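Local atomic coordinates of protein-L-isoaspartate(D-aspartate) O-methyltransferase (Sulfolobus tokodaii, PDB entry 1VBF), a protein that probably catalyses the transfer of a methyl group from S-adenosyl-L-methionine to L-isoaspartyl residues of damaged proteins, contributing to their repair or degradation. Residues H42-L45 and I51-T54; Y83-I88 and K110-Y115; K94-E99 and E130-Y135; I162-V167 and Q171-V176. One frame throughout, in Å; residues are numbered along the deposited sequence.

Contact 1: H42-L45 and I51-T54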
loop_
_atom_site.group_PDB
_atom_site.type_symbol
_atom_site.label_atom_id
_atom_site.label_comp_id
_atom_site.label_asym_id
_atom_site.label_seq_id
_atom_site.Cartn_x
_atom_site.Cartn_y
_atom_site.Cartn_z
ATOM N N HIS B 42 27.160 -4.446 -11.667
ATOM C CA HIS B 42 25.855 -3.808 -11.645
ATOM C C HIS B 42 25.446 -3.315 -10.271
ATOM O O HIS B 42 24.393 -2.710 -10.122
ATOM C CB HIS B 42 24.775 -4.751 -12.207
ATOM C CG HIS B 42 24.873 -4.984 -13.688
ATOM N ND1 HIS B 42 25.773 -5.870 -14.247
ATOM C CD2 HIS B 42 24.202 -4.432 -14.729
ATOM C CE1 HIS B 42 25.652 -5.850 -15.563
ATOM N NE2 HIS B 42 24.706 -4.986 -15.885
ATOM N N GLU B 43 26.264 -3.555 -9.260
ATOM C CA GLU B 43 25.899 -3.088 -7.936
ATOM C C GLU B 43 26.601 -1.805 -7.504
ATOM O O GLU B 43 27.710 -1.512 -7.939
ATOM C CB GLU B 43 26.216 -4.136 -6.905
ATOM C CG GLU B 43 25.651 -5.471 -7.171
ATOM C CD GLU B 43 26.104 -6.437 -6.111
ATOM O OE1 GLU B 43 25.796 -6.202 -4.918
ATOM O OE2 GLU B 43 26.786 -7.420 -6.475
ATOM N N ALA B 44 25.944 -1.059 -6.621
ATOM C CA ALA B 44 26.487 0.176 -6.076
ATOM C C ALA B 44 27.223 -0.266 -4.836
ATOM O O ALA B 44 26.715 -1.091 -4.090
ATOM C CB ALA B 44 25.378 1.136 -5.709
ATOM N N LEU B 45 28.411 0.290 -4.616
ATOM C CA LEU B 45 29.234 -0.094 -3.478
ATOM C C LEU B 45 29.159 0.884 -2.292
ATOM O O LEU B 45 29.140 2.113 -2.461
ATOM C CB LEU B 45 30.688 -0.298 -3.954
ATOM C CG LEU B 45 30.779 -1.020 -5.319
ATOM C CD1 LEU B 45 32.228 -1.158 -5.799
ATOM C CD2 LEU B 45 30.111 -2.380 -5.214
ATOM N N ILE B 51 25.871 6.574 1.742
ATOM C CA ILE B 51 26.530 6.920 0.478
ATOM C C ILE B 51 27.206 5.784 -0.289
ATOM O O ILE B 51 28.061 5.082 0.243
ATOM C CB ILE B 51 27.569 8.002 0.717
ATOM C CG1 ILE B 51 26.955 9.121 1.547
ATOM C CG2 ILE B 51 28.047 8.545 -0.595
ATOM C CD1 ILE B 51 27.949 10.134 1.999
ATOM N N ASN B 52 26.835 5.638 -1.560
ATOM C CA ASN B 52 27.378 4.592 -2.422
ATOM C C ASN B 52 28.087 5.120 -3.654
ATOM O O ASN B 52 28.001 6.302 -4.000
ATOM C CB ASN B 52 26.269 3.672 -2.919
ATOM C CG ASN B 52 25.528 2.977 -1.798
ATOM O OD1 ASN B 52 26.130 2.403 -0.888
ATOM N ND2 ASN B 52 24.203 3.011 -1.869
ATOM N N THR B 53 28.775 4.215 -4.331
ATOM C CA THR B 53 29.467 4.557 -5.558
ATOM C C THR B 53 28.582 4.003 -6.641
ATOM O O THR B 53 28.223 2.836 -6.580
ATOM C CB THR B 53 30.801 3.820 -5.698
ATOM O OG1 THR B 53 31.440 3.740 -4.423
ATOM C CG2 THR B 53 31.699 4.556 -6.665
ATOM N N THR B 54 28.232 4.816 -7.629
ATOM C CA THR B 54 27.402 4.324 -8.719
ATOM C C THR B 54 27.976 3.012 -9.281
ATOM O O THR B 54 29.201 2.778 -9.263
ATOM C CB THR B 54 27.329 5.319 -9.873
ATOM O OG1 THR B 54 26.728 6.538 -9.435
ATOM C CG2 THR B 54 26.505 4.764 -10.974
HETATM O O HOH W 1 25.657 -0.934 -1.370
#

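Contact 2: Y83-I88 and K110-Y115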
loop_
_atom_site.group_PDB
_atom_site.type_symbol
_atom_site.label_atom_id
_atom_site.label_comp_id
_atom_site.label_asym_id
_atom_site.label_seq_id
_atom_site.Cartn_x
_atom_site.Cartn_y
_atom_site.Cartn_z
ATOM N N TYR B 83 37.124 7.895 -8.675
ATOM C CA TYR B 83 37.306 7.050 -9.860
ATOM C C TYR B 83 36.739 7.608 -11.184
ATOM O O TYR B 83 37.420 7.594 -12.226
ATOM C CB TYR B 83 36.713 5.673 -9.617
ATOM C CG TYR B 83 36.713 4.831 -10.860
ATOM C CD1 TYR B 83 37.902 4.335 -11.384
ATOM C CD2 TYR B 83 35.543 4.593 -11.558
ATOM C CE1 TYR B 83 37.933 3.604 -12.603
ATOM C CE2 TYR B 83 35.549 3.868 -12.788
ATOM C CZ TYR B 83 36.747 3.375 -13.302
ATOM O OH TYR B 83 36.756 2.653 -14.486
ATOM N N TYR B 84 35.499 8.084 -11.171
ATOM C CA TYR B 84 34.963 8.617 -12.414
ATOM C C TYR B 84 35.641 9.955 -12.713
ATOM O O TYR B 84 35.717 10.387 -13.875
ATOM C CB TYR B 84 33.432 8.787 -12.350
ATOM C CG TYR B 84 32.682 7.486 -12.180
ATOM C CD1 TYR B 84 32.071 7.174 -10.978
ATOM C CD2 TYR B 84 32.640 6.537 -13.204
ATOM C CE1 TYR B 84 31.450 5.973 -10.782
ATOM C CE2 TYR B 84 32.008 5.311 -13.017
ATOM C CZ TYR B 84 31.416 5.042 -11.801
ATOM O OH TYR B 84 30.782 3.845 -11.600
ATOM N N THR B 85 36.143 10.597 -11.656
ATOM C CA THR B 85 36.816 11.870 -11.811
ATOM C C THR B 85 38.079 11.564 -12.612
ATOM O O THR B 85 38.323 12.190 -13.642
ATOM C CB THR B 85 37.172 12.493 -10.449
ATOM O OG1 THR B 85 36.100 12.269 -9.528
ATOM C CG2 THR B 85 37.382 14.005 -10.593
ATOM N N ALA B 86 38.864 10.587 -12.157
ATOM C CA ALA B 86 40.070 10.181 -12.884
ATOM C C ALA B 86 39.808 9.904 -14.389
ATOM O O ALA B 86 40.509 10.452 -15.238
ATOM C CB ALA B 86 40.689 8.947 -12.232
ATOM N N LEU B 87 38.819 9.066 -14.723
ATOM C CA LEU B 87 38.507 8.760 -16.124
ATOM C C LEU B 87 38.221 10.000 -16.969
ATOM O O LEU B 87 38.568 10.040 -18.153
ATOM C CB LEU B 87 37.307 7.818 -16.225
ATOM C CG LEU B 87 37.369 6.429 -15.563
ATOM C CD1 LEU B 87 36.052 5.713 -15.820
ATOM C CD2 LEU B 87 38.543 5.601 -16.105
ATOM N N ILE B 88 37.590 11.014 -16.382
ATOM C CA ILE B 88 37.297 12.235 -17.124
ATOM C C ILE B 88 38.595 13.039 -17.326
ATOM O O ILE B 88 38.903 13.522 -18.427
ATOM C CB ILE B 88 36.258 13.090 -16.367
ATOM C CG1 ILE B 88 34.981 12.273 -16.163
ATOM C CG2 ILE B 88 35.941 14.388 -17.147
ATOM C CD1 ILE B 88 33.941 12.973 -15.340
ATOM N N LYS B 110 43.752 12.476 -1.448
ATOM C CA LYS B 110 44.990 11.760 -1.688
ATOM C C LYS B 110 45.013 10.883 -2.962
ATOM O O LYS B 110 46.036 10.767 -3.626
ATOM C CB LYS B 110 45.241 10.918 -0.437
ATOM C CG LYS B 110 43.899 10.484 0.203
ATOM C CD LYS B 110 43.974 10.107 1.681
ATOM C CE LYS B 110 44.052 11.340 2.566
ATOM N NZ LYS B 110 44.034 10.985 4.016
ATOM N N LEU B 111 43.873 10.296 -3.313
ATOM C CA LEU B 111 43.773 9.406 -4.465
ATOM C C LEU B 111 43.884 9.998 -5.863
ATOM O O LEU B 111 44.004 9.249 -6.830
ATOM C CB LEU B 111 42.467 8.614 -4.381
ATOM C CG LEU B 111 42.248 7.795 -3.105
ATOM C CD1 LEU B 111 40.763 7.431 -2.963
ATOM C CD2 LEU B 111 43.138 6.561 -3.143
ATOM N N LEU B 112 43.839 11.319 -5.995
ATOM C CA LEU B 112 43.921 11.932 -7.323
ATOM C C LEU B 112 45.184 12.760 -7.577
ATOM O O LEU B 112 45.248 13.552 -8.530
ATOM C CB LEU B 112 42.687 12.794 -7.553
ATOM C CG LEU B 112 41.394 12.013 -7.761
ATOM C CD1 LEU B 112 40.181 12.942 -7.857
ATOM C CD2 LEU B 112 41.549 11.211 -9.036
ATOM N N SER B 113 46.191 12.561 -6.730
ATOM C CA SER B 113 47.457 13.289 -6.819
ATOM C C SER B 113 48.093 13.217 -8.208
ATOM O O SER B 113 48.559 14.219 -8.742
ATOM C CB SER B 113 48.423 12.748 -5.770
ATOM O OG SER B 113 48.619 11.363 -5.966
ATOM N N TYR B 114 48.110 12.029 -8.784
ATOM C CA TYR B 114 48.672 11.826 -10.110
ATOM C C TYR B 114 48.108 12.776 -11.167
ATOM O O TYR B 114 48.608 12.843 -12.289
ATOM C CB TYR B 114 48.399 10.387 -10.547
ATOM C CG TYR B 114 48.563 10.133 -12.030
ATOM C CD1 TYR B 114 49.828 10.085 -12.620
ATOM C CD2 TYR B 114 47.446 9.913 -12.844
ATOM C CE1 TYR B 114 49.977 9.814 -13.994
ATOM C CE2 TYR B 114 47.579 9.647 -14.213
ATOM C CZ TYR B 114 48.840 9.596 -14.781
ATOM O OH TYR B 114 48.969 9.323 -16.127
ATOM N N TYR B 115 47.058 13.507 -10.833
ATOM C CA TYR B 115 46.476 14.384 -11.835
ATOM C C TYR B 115 46.762 15.844 -11.558
ATOM O O TYR B 115 46.833 16.263 -10.402
ATOM C CB TYR B 115 44.953 14.134 -11.920
ATOM C CG TYR B 115 44.576 12.760 -12.457
ATOM C CD1 TYR B 115 44.495 12.533 -13.834
ATOM C CD2 TYR B 115 44.388 11.676 -11.594
ATOM C CE1 TYR B 115 44.240 11.250 -14.343
ATOM C CE2 TYR B 115 44.143 10.390 -12.083
ATOM C CZ TYR B 115 44.070 10.181 -13.465
ATOM O OH TYR B 115 43.874 8.919 -13.989
#

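Contact 3: K94-E99 and E130-Y135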
loop_
_atom_site.group_PDB
_atom_site.type_symbol
_atom_site.label_atom_id
_atom_site.label_comp_id
_atom_site.label_asym_id
_atom_site.label_seq_id
_atom_site.Cartn_x
_atom_site.Cartn_y
_atom_site.Cartn_z
ATOM N N LYS B 94 40.401 20.205 -18.528
ATOM C CA LYS B 94 40.239 20.465 -17.098
ATOM C C LYS B 94 38.951 19.923 -16.484
ATOM O O LYS B 94 37.914 19.859 -17.140
ATOM C CB LYS B 94 40.337 21.965 -16.826
ATOM C CG LYS B 94 41.767 22.421 -16.672
ATOM C CD LYS B 94 41.917 23.861 -17.078
ATOM C CE LYS B 94 43.293 24.101 -17.703
ATOM N NZ LYS B 94 43.301 25.351 -18.531
ATOM N N VAL B 95 39.027 19.555 -15.209
ATOM C CA VAL B 95 37.882 19.010 -14.492
ATOM C C VAL B 95 37.671 19.680 -13.137
ATOM O O VAL B 95 38.559 19.643 -12.287
ATOM C CB VAL B 95 38.064 17.494 -14.234
ATOM C CG1 VAL B 95 36.930 16.949 -13.432
ATOM C CG2 VAL B 95 38.141 16.761 -15.527
ATOM N N VAL B 96 36.506 20.298 -12.936
ATOM C CA VAL B 96 36.173 20.898 -11.644
ATOM C C VAL B 96 35.194 19.906 -10.991
ATOM O O VAL B 96 34.162 19.589 -11.566
ATOM C CB VAL B 96 35.482 22.260 -11.811
ATOM C CG1 VAL B 96 34.939 22.720 -10.476
ATOM C CG2 VAL B 96 36.468 23.297 -12.365
ATOM N N SER B 97 35.512 19.415 -9.801
ATOM C CA SER B 97 34.656 18.441 -9.143
ATOM C C SER B 97 34.278 18.802 -7.702
ATOM O O SER B 97 35.147 19.016 -6.860
ATOM C CB SER B 97 35.337 17.085 -9.154
ATOM O OG SER B 97 34.583 16.117 -8.450
ATOM N N VAL B 98 32.976 18.804 -7.417
ATOM C CA VAL B 98 32.459 19.168 -6.106
ATOM C C VAL B 98 31.986 18.001 -5.229
ATOM O O VAL B 98 31.343 17.087 -5.717
ATOM C CB VAL B 98 31.264 20.126 -6.285
ATOM C CG1 VAL B 98 30.828 20.678 -4.938
ATOM C CG2 VAL B 98 31.625 21.217 -7.289
ATOM N N GLU B 99 32.287 18.052 -3.933
ATOM C CA GLU B 99 31.857 17.034 -2.983
ATOM C C GLU B 99 31.305 17.748 -1.736
ATOM O O GLU B 99 31.956 18.638 -1.199
ATOM C CB GLU B 99 33.018 16.133 -2.597
ATOM C CG GLU B 99 32.673 15.219 -1.435
ATOM C CD GLU B 99 31.511 14.292 -1.755
ATOM O OE1 GLU B 99 30.596 14.156 -0.911
ATOM O OE2 GLU B 99 31.516 13.696 -2.853
ATOM N N GLU B 130 30.347 28.315 -10.063
ATOM C CA GLU B 130 30.330 29.573 -10.804
ATOM C C GLU B 130 31.659 29.979 -11.398
ATOM O O GLU B 130 31.788 30.233 -12.575
ATOM C CB GLU B 130 29.880 30.722 -9.883
ATOM C CG GLU B 130 28.499 31.289 -10.166
ATOM C CD GLU B 130 28.317 31.651 -11.621
ATOM O OE1 GLU B 130 29.100 32.495 -12.122
ATOM O OE2 GLU B 130 27.391 31.091 -12.259
ATOM N N GLU B 131 32.637 30.054 -10.511
ATOM C CA GLU B 131 33.999 30.518 -10.768
ATOM C C GLU B 131 34.833 29.968 -11.917
ATOM O O GLU B 131 35.772 30.639 -12.332
ATOM C CB GLU B 131 34.762 30.448 -9.458
ATOM C CG GLU B 131 33.921 29.819 -8.326
ATOM C CD GLU B 131 33.600 30.781 -7.194
ATOM O OE1 GLU B 131 34.540 31.473 -6.727
ATOM O OE2 GLU B 131 32.419 30.843 -6.777
ATOM N N GLU B 132 34.546 28.773 -12.433
ATOM C CA GLU B 132 35.246 28.257 -13.628
ATOM C C GLU B 132 34.104 28.034 -14.607
ATOM O O GLU B 132 34.107 27.124 -15.434
ATOM C CB GLU B 132 35.972 26.958 -13.334
ATOM C CG GLU B 132 37.119 27.069 -12.354
ATOM C CD GLU B 132 38.332 27.842 -12.883
ATOM O OE1 GLU B 132 38.859 27.495 -13.969
ATOM O OE2 GLU B 132 38.753 28.801 -12.194
ATOM N N LYS B 133 33.158 28.957 -14.476
ATOM C CA LYS B 133 31.887 29.010 -15.158
ATOM C C LYS B 133 31.581 28.280 -16.413
ATOM O O LYS B 133 30.870 27.288 -16.350
ATOM C CB LYS B 133 31.418 30.452 -15.376
ATOM C CG LYS B 133 29.899 30.527 -15.477
ATOM C CD LYS B 133 29.396 31.950 -15.663
ATOM C CE LYS B 133 29.393 32.323 -17.143
ATOM N NZ LYS B 133 28.558 31.391 -17.984
ATOM N N PRO B 134 32.094 28.718 -17.568
ATOM C CA PRO B 134 31.704 27.960 -18.768
ATOM C C PRO B 134 32.142 26.508 -18.798
ATOM O O PRO B 134 33.337 26.229 -18.868
ATOM C CB PRO B 134 32.304 28.781 -19.914
ATOM C CG PRO B 134 32.808 30.061 -19.244
ATOM C CD PRO B 134 33.191 29.637 -17.867
ATOM N N TYR B 135 31.194 25.575 -18.712
ATOM C CA TYR B 135 31.554 24.159 -18.757
ATOM C C TYR B 135 31.038 23.553 -20.050
ATOM O O TYR B 135 30.056 24.029 -20.627
ATOM C CB TYR B 135 30.964 23.372 -17.585
ATOM C CG TYR B 135 31.483 23.786 -16.239
ATOM C CD1 TYR B 135 30.718 24.569 -15.385
ATOM C CD2 TYR B 135 32.769 23.457 -15.845
ATOM C CE1 TYR B 135 31.227 25.015 -14.175
ATOM C CE2 TYR B 135 33.288 23.903 -14.636
ATOM C CZ TYR B 135 32.512 24.675 -13.805
ATOM O OH TYR B 135 33.027 25.048 -12.590
#

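Contact 4: I162-V167 and Q171-V176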
loop_
_atom_site.group_PDB
_atom_site.type_symbol
_atom_site.label_atom_id
_atom_site.label_comp_id
_atom_site.label_asym_id
_atom_site.label_seq_id
_atom_site.Cartn_x
_atom_site.Cartn_y
_atom_site.Cartn_z
ATOM N N ILE B 162 24.218 15.370 -17.862
ATOM C CA ILE B 162 23.579 14.113 -17.531
ATOM C C ILE B 162 23.351 14.051 -16.023
ATOM O O ILE B 162 24.284 14.255 -15.248
ATOM C CB ILE B 162 24.438 12.913 -18.011
ATOM C CG1 ILE B 162 24.332 12.816 -19.533
ATOM C CG2 ILE B 162 23.977 11.579 -17.362
ATOM C CD1 ILE B 162 25.080 11.672 -20.153
ATOM N N LEU B 163 22.105 13.809 -15.610
ATOM C CA LEU B 163 21.773 13.688 -14.190
ATOM C C LEU B 163 20.496 12.932 -13.965
ATOM O O LEU B 163 19.652 12.880 -14.854
ATOM C CB LEU B 163 21.593 15.045 -13.512
ATOM C CG LEU B 163 20.718 16.184 -14.072
ATOM C CD1 LEU B 163 19.703 15.743 -15.102
ATOM C CD2 LEU B 163 20.039 16.845 -12.904
ATOM N N PRO B 164 20.329 12.335 -12.771
ATOM C CA PRO B 164 19.122 11.583 -12.413
ATOM C C PRO B 164 18.137 12.574 -11.772
ATOM O O PRO B 164 18.487 13.282 -10.819
ATOM C CB PRO B 164 19.612 10.568 -11.379
ATOM C CG PRO B 164 21.116 10.746 -11.337
ATOM C CD PRO B 164 21.365 12.151 -11.745
ATOM N N ILE B 165 16.924 12.649 -12.302
ATOM C CA ILE B 165 15.920 13.534 -11.729
ATOM C C ILE B 165 14.753 12.734 -11.160
ATOM O O ILE B 165 14.195 11.859 -11.822
ATOM C CB ILE B 165 15.337 14.523 -12.771
ATOM C CG1 ILE B 165 16.438 15.430 -13.316
ATOM C CG2 ILE B 165 14.222 15.366 -12.120
ATOM C CD1 ILE B 165 15.925 16.385 -14.340
ATOM N N GLY B 166 14.381 13.034 -9.929
ATOM C CA GLY B 166 13.261 12.334 -9.355
ATOM C C GLY B 166 13.196 12.314 -7.854
ATOM O O GLY B 166 14.212 12.241 -7.170
ATOM N N VAL B 167 11.978 12.445 -7.343
ATOM C CA VAL B 167 11.733 12.338 -5.910
ATOM C C VAL B 167 11.349 10.851 -5.914
ATOM O O VAL B 167 11.119 10.282 -6.986
ATOM C CB VAL B 167 10.556 13.251 -5.482
ATOM C CG1 VAL B 167 10.984 14.688 -5.549
ATOM C CG2 VAL B 167 9.370 13.063 -6.400
ATOM N N GLN B 171 14.439 6.851 -9.901
ATOM C CA GLN B 171 14.384 8.058 -10.712
ATOM C C GLN B 171 14.620 7.803 -12.179
ATOM O O GLN B 171 14.572 6.673 -12.631
ATOM C CB GLN B 171 15.417 9.060 -10.204
ATOM C CG GLN B 171 15.401 9.278 -8.697
ATOM C CD GLN B 171 16.194 8.237 -7.944
ATOM O OE1 GLN B 171 17.259 7.827 -8.376
ATOM N NE2 GLN B 171 15.688 7.819 -6.799
ATOM N N LYS B 172 14.882 8.863 -12.927
ATOM C CA LYS B 172 15.150 8.731 -14.349
ATOM C C LYS B 172 16.457 9.434 -14.681
ATOM O O LYS B 172 16.752 10.493 -14.139
ATOM C CB LYS B 172 14.027 9.354 -15.173
ATOM C CG LYS B 172 12.718 8.576 -15.193
ATOM C CD LYS B 172 11.564 9.561 -15.272
ATOM C CE LYS B 172 11.654 10.549 -14.073
ATOM N NZ LYS B 172 10.751 11.738 -14.167
ATOM N N LEU B 173 17.232 8.832 -15.582
ATOM C CA LEU B 173 18.513 9.372 -16.014
ATOM C C LEU B 173 18.238 10.301 -17.197
ATOM O O LEU B 173 17.622 9.901 -18.184
ATOM C CB LEU B 173 19.433 8.201 -16.413
ATOM C CG LEU B 173 20.971 8.249 -16.304
ATOM C CD1 LEU B 173 21.568 8.379 -17.678
ATOM C CD2 LEU B 173 21.402 9.383 -15.404
ATOM N N TYR B 174 18.672 11.547 -17.109
ATOM C CA TYR B 174 18.418 12.457 -18.211
ATOM C C TYR B 174 19.652 13.038 -18.876
ATOM O O TYR B 174 20.608 13.433 -18.207
ATOM C CB TYR B 174 17.572 13.642 -17.768
ATOM C CG TYR B 174 16.128 13.360 -17.533
ATOM C CD1 TYR B 174 15.675 12.918 -16.292
ATOM C CD2 TYR B 174 15.201 13.561 -18.551
ATOM C CE1 TYR B 174 14.331 12.686 -16.072
ATOM C CE2 TYR B 174 13.844 13.329 -18.344
ATOM C CZ TYR B 174 13.420 12.893 -17.104
ATOM O OH TYR B 174 12.084 12.659 -16.907
ATOM N N LYS B 175 19.609 13.101 -20.202
ATOM C CA LYS B 175 20.689 13.692 -20.972
ATOM C C LYS B 175 20.131 15.037 -21.469
ATOM O O LYS B 175 19.219 15.097 -22.302
ATOM C CB LYS B 175 21.077 12.784 -22.144
ATOM C CG LYS B 175 22.223 13.326 -22.980
ATOM C CD LYS B 175 22.565 12.375 -24.101
ATOM C CE LYS B 175 23.648 12.944 -24.982
ATOM N NZ LYS B 175 24.209 11.880 -25.839
ATOM N N VAL B 176 20.688 16.115 -20.947
ATOM C CA VAL B 176 20.223 17.451 -21.267
ATOM C C VAL B 176 21.150 18.215 -22.185
ATOM O O VAL B 176 22.329 18.357 -21.883
ATOM C CB VAL B 176 20.066 18.255 -19.974
ATOM C CG1 VAL B 176 19.534 19.628 -20.264
ATOM C CG2 VAL B 176 19.173 17.519 -19.037
#

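Contact 1: H42-L45 and I51-T54
Leu-45 and Thr-53 form an antiparallel hydrogen-bonded pair, their CA atoms 5.1 Å apart, where the chain enters and leaves the small hairpin of strands 45-48 and 51-53. Two backbone bonds close this ring: Leu-45 N to Thr-53 O at 3.2 Å, and Thr-53 N to Leu-45 O at 2.8 Å. Both donors lie in the plane of the carbonyl they address, and both bonds are moderately bent, 147° at the hydrogen. The carbonyl O of Leu-45 receives a further, weak bond from Thr-53 OG1 at 3.4 Å. That hydroxyl can reach it because its first torsion (chi1 -38°) keeps OG1 beside the backbone N of its own residue, so one threonine addresses the same acceptor through backbone and side chain alike. Leu-45 and Thr-53 share a face of the hairpin, but only CB of the leucine approaches the threonine; the rest of Leu-45 packs against Arg-25 and Leu-33 of its own chain and against Pro-49 of a second subunit. Across the backbone, Ala-44 CB meets Asn-52 CB at 3.9 Å. Asn-52 OD1 comes near Leu-45 O, yet both atoms are acceptors and no bond joins them; a water instead donates to Ala-44 O at 2.9 Å and, weakly, to the amide oxygen. The chemistry is thus chiefly backbone pairing. It implies that the hairpin's base is fixed by two backbone bonds, one of them to Leu-45 O, which also takes the weak hydroxyl bond, with a polar, water-bridged margin at Asn-52 and a buried one at Leu-45 that continues into the subunit interface.

Contact 2: Y83-I88 and K110-Y115
Ala-86, on helix 83-91, lies 7.0 Å CA to CA from Leu-112, in a loop of two overlapping type I beta turns, Lys-110 to Ser-113 and Leu-112 to Tyr-115; no hydrogen bond joins the two backbones. The turns bring Leu-112 and Tyr-115 to bear on the same short surface of the helix, each with its CB toward it. Leu-112 uses its two methyls separately. CD1 touches CB of Thr-85 at 4.0 Å, the two side chains crossing at about a right angle, while CD2 rests against CB of Ala-86 at 4.0 Å. The fork therefore spans two successive residues of the helix. With CD1 anti to CA (chi2 175°), the two methyls diverge at CG, CD1 to Thr-85 and CD2 to Ala-86. Tyr-115 reaches the same Ala-86 methyl: the alanine CB is 3.7 Å from ring atom CE2 and 3.6 Å from OH, and it approaches the ring obliquely. The phenol oxygen does not end on alanine, however. It is hydrogen-bonded to OE2 of Glu-90, one turn farther along the same helix, so the ring runs past the alanine methyl while its hydroxyl is held by the glutamate. Thr-85 likewise sends its hydroxyl elsewhere, to Glu-76, and offers carbon to Leu-112. Behind the pair, Ile-118 and Leu-120 of strand 118-122 also pack on Leu-112, and Phe-28 on Ala-86. Dispersion packing among apolar atoms accordingly joins loop to helix, and the bond from Tyr-115 to Glu-90 implies a defined placement of the ring that apolar contact alone would not specify.

Contact 3: K94-E99 and E130-Y135
Val-96 makes the contact of strand 94-99 with Glu-132 and Tyr-135. At the start of the strand, Lys-94 NZ stands 6.7 Å from Glu-132 OE1, near enough for a modest electrostatic attraction, perhaps, but not paired; that carboxylate forms its salt bridge with Lys-73. Val-95 turns its CB away, onto Thr-85 and Ile-88 of helix 83-91. Val-96 comes next, on the other face, with CB toward the loop. Its two methyls divide the work. CG2 lies against the aliphatic part of Glu-132, 3.8 Å from CB and also 3.8 Å from CG, and it sits at the edge of the Tyr-135 ring, in its plane. CG1, anti to the backbone N (chi1 170°), meets Tyr-135 OH at 3.7 Å, while valine CB stands 3.9 Å from ring atom CE2. Valine and tyrosine side chains cross at about a right angle. The phenol hydroxyl is hydrogen-bonded to the carbonyl O of Tyr-129, which ties the ring back to the residue just before segment 130-135, in the same loop, and the bend of Glu-132 at chi2 (-69°) leaves carbon facing the valine while the acid reaches Lys-73. Farther along, Ser-97 faces the helix side, its hydroxyl bonded to Glu-76 and Thr-79, and Glu-99 ends the strand with bonds to the backbone N of Gly-80 and Asn-101. Strand 73-77 runs between strands 94-99 and 135-140, so Val-96 and Tyr-135 meet over Leu-75, on the sheet face opposite helix 83-91, as befits the Rossmann-like alpha/beta sandwich of AdoMet-dependent methyltransferases.

Contact 4: I162-V167 and Q171-V176
Ile-162 to Ile-165 pair with Lys-172 to Lys-175 as a beta hairpin within the antiparallel part of the mixed sheet of this Rossmann-like methyltransferase; the strand directions differ by 152°. Four backbone hydrogen bonds set the register. Leu-163 and Tyr-174 exchange two, Leu-163 N to Tyr-174 O at 3.0 Å and Tyr-174 N to Leu-163 O at 2.8 Å. Ile-165 N gives a 2.8 Å bond to Lys-172 O, while the returning bond, Lys-172 N to Ile-165 O, is longer at 3.3 Å, and its donor stands above the carbonyl plane. Apolar contacts occupy both faces. On one, Leu-173 CD2 meets Ile-162 CG2 at 3.9 Å, and Pro-164 lies beside it; Met-62 of helix 56-65 also packs on this leucine. On the other, the Ile-165 side chain crosses Tyr-174 at about a right angle, its CB 3.9 Å from ring atom CD1. Leu-163 holds CG in the crowded position between its backbone N and carbonyl carbon (chi1 49°), which directs CD1 back to Tyr-174 CB. At the turn end Gly-166 has no side chain, and CG of Gln-171 packs close to its CA; the amide's own bonds go to Phe-193 N and Gly-168 O. Tyr-203 of a third subunit packs on Ile-165 and Lys-172, extending the tyrosine face of the hairpin into the assembly. Among the hairpin's side chains, one polar bond forms within strand 171-176, where Lys-172, bent at chi2 and chi3, passes its CE near Ile-165 O and places NZ 3.2 Å from Tyr-174 OH, to which it donates.

From the N terminus, contact 1 closes the short hairpin loop between 42-45 and 51-54 before any other contact opens. Contacts 2 and 3 then cross: 83-88, 94-99, 110-115 and 130-135 alternate along the chain, so the two closures overlap in sequence and join helix 83-91, strand 94-99 and the loops that follow. Contact 4 comes last, a tight hairpin in series with the rest; none is nested. Contact 1 touches contact 2 through a probable hydrogen bond from Tyr-84 OH to Thr-54 O, and contact 2 packs on contact 3 where Ile-88 meets Val-95. Contacts 3 and 4, centres about 20 Å apart, share the central sheet without touching.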